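Local coordinates for protein pyrrolysyl-tRNA synthetase (Desulfitobacterium hafniense, PDB 3DSQ) that probably attaches pyrrolysine to its cognate tRNA at the expense of ATP, working as a homodimeric class II aminoacyl-tRNA synthetase, at residues B[87-92]-B[151-156]; B[147-152]-B[177-182]. One frame throughout, in Å; residues are numbered along the deposited sequence.

In the fold
Coming from the N terminus, the chain leaves helix 72-85 and runs into residues 87-92, which hold strand 90-91, the outermost of the mixed sheet within this chain. It then makes a 58-residue excursion through helices 100-104 and 132-142 and returns as strand 150-159, where interaction 1 closes the loop with a parallel pairing. Interaction 2 follows directly: strand 150-159 turns back as strand 171-180, and the contact of 147-152 with 177-182 closes this hairpin near its open end. The two contacts neither nest nor stand apart; they overlap at Arg151 and Ile152. Strand 150-159 therefore joins strand 90-91 on one flank to strand 171-180 on the other.

Interaction 1 of 2, residues B[87-92]-B[151-156]; sequences QGFVQV and RIFEIG
Arg151 lays its extended carbon chain over one face of the Phe89 ring, with CD 3.8 Å from the ring centroid in a CH-pi contact. The guanidinium carries on past the rim almost parallel to the ring, the planes 11° apart, and NH1 donates to Gln87 O at 3.1 Å, in the carbonyl plane and close to that of the guanidinium. The bond ties Arg151 to the turn at Gly88, where a Schellman motif ends helix 72-85. The next bump is the Phe153 ring. Its CG sits between the backbone N and carbonyl carbon (chi1 78°), which leans the ring across, into the hollow between Phe89 CB and the Gln91 side chain. Gln91 CB comes within 3.3 Å of Phe153 CZ, and Gln91 CG rides over the ring face. The Gln91 amide is held by His85 at OE1 and at NE2 by a water that also links Val92 O and Ile155 N. On the sheet's other face Ile152 CD1 wedges against Val90 CB, a tight 3.4 Å, while Ile152 CG2 meets Val92 CG2; Leu138 and Leu142 join this layer. Three backbone bonds, Val90 N to Arg151 O (2.9 Å), Phe153 N to Val90 O and Val92 N to Phe153 O, join the parallel strands. The chemistry implies a greasy, largely buried seam whose arginine packs through its methylenes while Glu179, its salt-bridge partner, probably offsets its charge.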
loop_
_atom_site.group_PDB
_atom_site.type_symbol
_atom_site.label_atom_id
_atom_site.label_comp_id
_atom_site.label_asym_id
_atom_site.label_seq_id
_atom_site.Cartn_x
_atom_site.Cartn_y
_atom_site.Cartn_z
ATOM N N GLN B 87 -0.199 -10.407 19.002
ATOM C CA GLN B 87 -0.432 -11.842 19.048
ATOM C C GLN B 87 0.776 -12.572 18.476
ATOM O O GLN B 87 0.692 -13.737 18.087
ATOM C CB GLN B 87 -1.686 -12.198 18.259
ATOM C CG GLN B 87 -2.924 -11.464 18.749
ATOM C CD GLN B 87 -3.351 -11.891 20.145
ATOM O OE1 GLN B 87 -4.117 -11.194 20.814
ATOM N NE2 GLN B 87 -2.867 -13.041 20.583
ATOM N N GLY B 88 1.900 -11.867 18.414
ATOM C CA GLY B 88 3.126 -12.467 17.921
ATOM C C GLY B 88 3.294 -12.627 16.419
ATOM O O GLY B 88 4.307 -13.176 15.979
ATOM N N PHE B 89 2.328 -12.158 15.630
ATOM C CA PHE B 89 2.430 -12.270 14.179
ATOM C C PHE B 89 3.447 -11.295 13.608
ATOM O O PHE B 89 3.457 -10.115 13.951
ATOM C CB PHE B 89 1.077 -12.014 13.507
ATOM C CG PHE B 89 0.104 -13.140 13.653
ATOM C CD1 PHE B 89 -0.662 -13.272 14.806
ATOM C CD2 PHE B 89 -0.048 -14.072 12.635
ATOM C CE1 PHE B 89 -1.565 -14.312 14.940
ATOM C CE2 PHE B 89 -0.951 -15.123 12.756
ATOM C CZ PHE B 89 -1.714 -15.244 13.912
ATOM N N VAL B 90 4.305 -11.800 12.729
ATOM C CA VAL B 90 5.328 -10.976 12.096
ATOM C C VAL B 90 4.796 -10.448 10.771
ATOM O O VAL B 90 4.449 -11.226 9.888
ATOM C CB VAL B 90 6.595 -11.788 11.811
ATOM C CG1 VAL B 90 7.552 -10.965 10.941
ATOM C CG2 VAL B 90 7.259 -12.196 13.135
ATOM N N GLN B 91 4.747 -9.128 10.638
ATOM C CA GLN B 91 4.245 -8.513 9.415
ATOM C C GLN B 91 5.335 -8.436 8.346
ATOM O O GLN B 91 6.478 -8.110 8.646
ATOM C CB GLN B 91 3.712 -7.109 9.720
ATOM C CG GLN B 91 2.970 -6.477 8.563
ATOM C CD GLN B 91 2.338 -5.156 8.929
ATOM O OE1 GLN B 91 2.599 -4.595 10.013
ATOM N NE2 GLN B 91 1.500 -4.638 8.028
ATOM N N VAL B 92 4.979 -8.765 7.105
ATOM C CA VAL B 92 5.935 -8.692 5.997
ATOM C C VAL B 92 5.362 -7.860 4.856
ATOM O O VAL B 92 4.155 -7.673 4.757
ATOM C CB VAL B 92 6.290 -10.094 5.438
ATOM C CG1 VAL B 92 6.872 -10.952 6.532
ATOM C CG2 VAL B 92 5.040 -10.754 4.819
ATOM N N ARG B 151 4.304 -17.499 12.627
ATOM C CA ARG B 151 3.165 -16.621 12.382
ATOM C C ARG B 151 3.556 -15.433 11.516
ATOM O O ARG B 151 4.371 -14.600 11.914
ATOM C CB ARG B 151 2.579 -16.137 13.713
ATOM C CG ARG B 151 1.918 -17.252 14.487
ATOM C CD ARG B 151 1.159 -16.758 15.708
ATOM N NE ARG B 151 0.205 -17.778 16.137
ATOM C CZ ARG B 151 -0.577 -17.685 17.206
ATOM N NH1 ARG B 151 -0.533 -16.608 17.984
ATOM N NH2 ARG B 151 -1.410 -18.676 17.492
ATOM N N ILE B 152 2.954 -15.361 10.334
ATOM C CA ILE B 152 3.245 -14.298 9.381
ATOM C C ILE B 152 1.984 -13.715 8.730
ATOM O O ILE B 152 1.007 -14.424 8.511
ATOM C CB ILE B 152 4.172 -14.852 8.275
ATOM C CG1 ILE B 152 5.551 -15.147 8.863
ATOM C CG2 ILE B 152 4.247 -13.893 7.110
ATOM C CD1 ILE B 152 6.353 -13.934 9.203
ATOM N N PHE B 153 2.002 -12.420 8.427
ATOM C CA PHE B 153 0.864 -11.800 7.761
ATOM C C PHE B 153 1.306 -10.607 6.941
ATOM O O PHE B 153 2.383 -10.064 7.163
ATOM C CB PHE B 153 -0.212 -11.347 8.759
ATOM C CG PHE B 153 0.113 -10.067 9.479
ATOM C CD1 PHE B 153 0.972 -10.063 10.569
ATOM C CD2 PHE B 153 -0.482 -8.866 9.087
ATOM C CE1 PHE B 153 1.234 -8.884 11.264
ATOM C CE2 PHE B 153 -0.229 -7.681 9.772
ATOM C CZ PHE B 153 0.630 -7.688 10.863
ATOM N N GLU B 154 0.476 -10.234 5.969
ATOM C CA GLU B 154 0.736 -9.074 5.125
ATOM C C GLU B 154 -0.586 -8.393 4.807
ATOM O O GLU B 154 -1.619 -9.037 4.654
ATOM C CB GLU B 154 1.459 -9.459 3.810
ATOM C CG GLU B 154 1.778 -8.227 2.912
ATOM C CD GLU B 154 2.695 -8.526 1.710
ATOM O OE1 GLU B 154 3.045 -7.572 0.973
ATOM O OE2 GLU B 154 3.069 -9.699 1.503
ATOM N N ILE B 155 -0.545 -7.073 4.743
ATOM C CA ILE B 155 -1.710 -6.267 4.418
ATOM C C ILE B 155 -1.237 -5.523 3.179
ATOM O O ILE B 155 -0.262 -4.790 3.246
ATOM C CB ILE B 155 -2.009 -5.221 5.509
ATOM C CG1 ILE B 155 -2.392 -5.916 6.825
ATOM C CG2 ILE B 155 -3.122 -4.296 5.030
ATOM C CD1 ILE B 155 -2.740 -4.943 7.966
ATOM N N GLY B 156 -1.893 -5.717 2.044
ATOM C CA GLY B 156 -1.418 -5.017 0.869
ATOM C C GLY B 156 -2.268 -5.123 -0.375
ATOM O O GLY B 156 -3.098 -6.012 -0.529
HETATM O O HOH W 1 2.168 -5.750 5.439
#

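Interaction 2 of 2, residues B[147-152]-B[177-182]; sequences DKPIRI and LTELGT
Glu179 and Arg151 run side by side on neighbouring antiparallel strands and meet in a salt bridge. The glutamate's CG is anti to the backbone N (chi1 -178°), and this extended course brings the carboxylate to the guanidinium edge, the planes 21° apart. OE2 is met on its anti side, 34° out of the carboxylate plane, by Arg151 NE at 2.5 Å, so short that the exact length is doubtful, with NH2 adding a weak bond. OE1 takes the Thr182 OG1 hydroxyl at 2.8 Å on its anti lone pair and pairs with Arg190, so two arginines share one buried carboxylate. An alanine in place of Glu179 would probably leave Arg151 and Arg190 facing each other without their common counter-charge and set the Thr182 hydroxyl free to turn.

Between the strands Ile152 O is gripped by Thr178 N (2.8 Å) and, from the face that carries Ile150 and Leu180, by Thr178 OG1 (3.0 Å); that hydroxyl also bonds to Trp139. Ile150 and Leu180 exchange two backbone bonds, and their side chains pack under helix 132-142. Gly181 belongs to this close fit, since a beta carbon there would run into Lys148 CB.

Toward the solvent the contact slackens. Pro149, after a cis peptide, rests CB 3.8 Å from Glu179 CG, and beyond CB Lys148 only skirts Gly181 CA with its CD before its bent chain heads toward a long, weak ion pair with Asp248. Such an antiparallel pair, strands 150-159 and 171-180 in a class II synthetase core, is consistent with the motif 2 hairpin.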
loop_
_atom_site.group_PDB
_atom_site.type_symbol
_atom_site.label_atom_id
_atom_site.label_comp_id
_atom_site.label_asym_id
_atom_site.label_seq_id
_atom_site.Cartn_x
_atom_site.Cartn_y
_atom_site.Cartn_z
ATOM N N ASP B 147 11.760 -21.507 14.412
ATOM C CA ASP B 147 11.072 -22.668 14.957
ATOM C C ASP B 147 9.580 -22.511 14.765
ATOM O O ASP B 147 9.041 -21.420 14.936
ATOM C CB ASP B 147 11.347 -22.818 16.458
ATOM C CG ASP B 147 12.722 -23.356 16.744
ATOM O OD1 ASP B 147 13.151 -24.285 16.031
ATOM O OD2 ASP B 147 13.370 -22.858 17.689
ATOM N N LYS B 148 8.914 -23.604 14.415
ATOM C CA LYS B 148 7.472 -23.583 14.227
ATOM C C LYS B 148 6.810 -23.560 15.602
ATOM O O LYS B 148 7.402 -24.003 16.584
ATOM C CB LYS B 148 7.037 -24.811 13.425
ATOM C CG LYS B 148 7.550 -24.777 11.979
ATOM C CD LYS B 148 7.079 -25.971 11.158
ATOM C CE LYS B 148 7.733 -27.266 11.626
ATOM N NZ LYS B 148 9.218 -27.253 11.449
ATOM N N PRO B 149 5.585 -23.013 15.699
ATOM C CA PRO B 149 4.801 -22.423 14.603
ATOM C C PRO B 149 5.287 -21.028 14.188
ATOM O O PRO B 149 5.666 -20.209 15.030
ATOM C CB PRO B 149 3.389 -22.393 15.177
ATOM C CG PRO B 149 3.644 -22.075 16.629
ATOM C CD PRO B 149 4.828 -22.975 16.965
ATOM N N ILE B 150 5.270 -20.766 12.887
ATOM C CA ILE B 150 5.691 -19.479 12.348
ATOM C C ILE B 150 4.462 -18.646 11.973
ATOM O O ILE B 150 3.677 -19.037 11.109
ATOM C CB ILE B 150 6.585 -19.674 11.096
ATOM C CG1 ILE B 150 7.953 -20.228 11.517
ATOM C CG2 ILE B 150 6.741 -18.354 10.349
ATOM C CD1 ILE B 150 8.838 -20.648 10.354
ATOM N N ARG B 151 4.304 -17.499 12.627
ATOM C CA ARG B 151 3.165 -16.621 12.382
ATOM C C ARG B 151 3.556 -15.433 11.516
ATOM O O ARG B 151 4.371 -14.600 11.914
ATOM C CB ARG B 151 2.579 -16.137 13.713
ATOM C CG ARG B 151 1.918 -17.252 14.487
ATOM C CD ARG B 151 1.159 -16.758 15.708
ATOM N NE ARG B 151 0.205 -17.778 16.137
ATOM C CZ ARG B 151 -0.577 -17.685 17.206
ATOM N NH1 ARG B 151 -0.533 -16.608 17.984
ATOM N NH2 ARG B 151 -1.410 -18.676 17.492
ATOM N N ILE B 152 2.954 -15.361 10.334
ATOM C CA ILE B 152 3.245 -14.298 9.381
ATOM C C ILE B 152 1.984 -13.715 8.730
ATOM O O ILE B 152 1.007 -14.424 8.511
ATOM C CB ILE B 152 4.172 -14.852 8.275
ATOM C CG1 ILE B 152 5.551 -15.147 8.863
ATOM C CG2 ILE B 152 4.247 -13.893 7.110
ATOM C CD1 ILE B 152 6.353 -13.934 9.203
ATOM N N LEU B 177 -3.428 -13.442 7.081
ATOM C CA LEU B 177 -2.616 -13.883 8.201
ATOM C C LEU B 177 -2.512 -15.392 8.189
ATOM O O LEU B 177 -3.437 -16.094 7.792
ATOM C CB LEU B 177 -3.166 -13.372 9.540
ATOM C CG LEU B 177 -4.618 -13.489 9.992
ATOM C CD1 LEU B 177 -5.198 -14.838 9.655
ATOM C CD2 LEU B 177 -4.638 -13.253 11.508
ATOM N N THR B 178 -1.370 -15.890 8.631
ATOM C CA THR B 178 -1.131 -17.319 8.592
ATOM C C THR B 178 -0.274 -17.808 9.728
ATOM O O THR B 178 0.412 -17.037 10.385
ATOM C CB THR B 178 -0.371 -17.697 7.317
ATOM O OG1 THR B 178 0.959 -17.166 7.408
ATOM C CG2 THR B 178 -1.047 -17.100 6.080
ATOM N N GLU B 179 -0.321 -19.117 9.934
ATOM C CA GLU B 179 0.490 -19.775 10.938
ATOM C C GLU B 179 0.943 -21.066 10.284
ATOM O O GLU B 179 0.127 -21.837 9.790
ATOM C CB GLU B 179 -0.300 -20.088 12.216
ATOM C CG GLU B 179 0.574 -20.732 13.293
ATOM C CD GLU B 179 -0.162 -20.977 14.601
ATOM O OE1 GLU B 179 -1.022 -21.878 14.644
ATOM O OE2 GLU B 179 0.122 -20.262 15.588
ATOM N N LEU B 180 2.253 -21.263 10.250
ATOM C CA LEU B 180 2.851 -22.458 9.675
ATOM C C LEU B 180 3.324 -23.325 10.834
ATOM O O LEU B 180 4.114 -22.874 11.664
ATOM C CB LEU B 180 4.051 -22.086 8.807
ATOM C CG LEU B 180 4.917 -23.236 8.290
ATOM C CD1 LEU B 180 4.187 -23.996 7.187
ATOM C CD2 LEU B 180 6.220 -22.664 7.761
ATOM N N GLY B 181 2.840 -24.561 10.885
ATOM C CA GLY B 181 3.233 -25.462 11.951
ATOM C C GLY B 181 2.118 -25.658 12.962
ATOM O O GLY B 181 2.353 -26.112 14.081
ATOM N N THR B 182 0.898 -25.315 12.567
ATOM C CA THR B 182 -0.256 -25.467 13.443
ATOM C C THR B 182 -0.520 -26.954 13.682
ATOM O O THR B 182 -0.477 -27.749 12.745
ATOM C CB THR B 182 -1.523 -24.852 12.799
ATOM O OG1 THR B 182 -1.250 -23.505 12.400
ATOM C CG2 THR B 182 -2.682 -24.858 13.784
#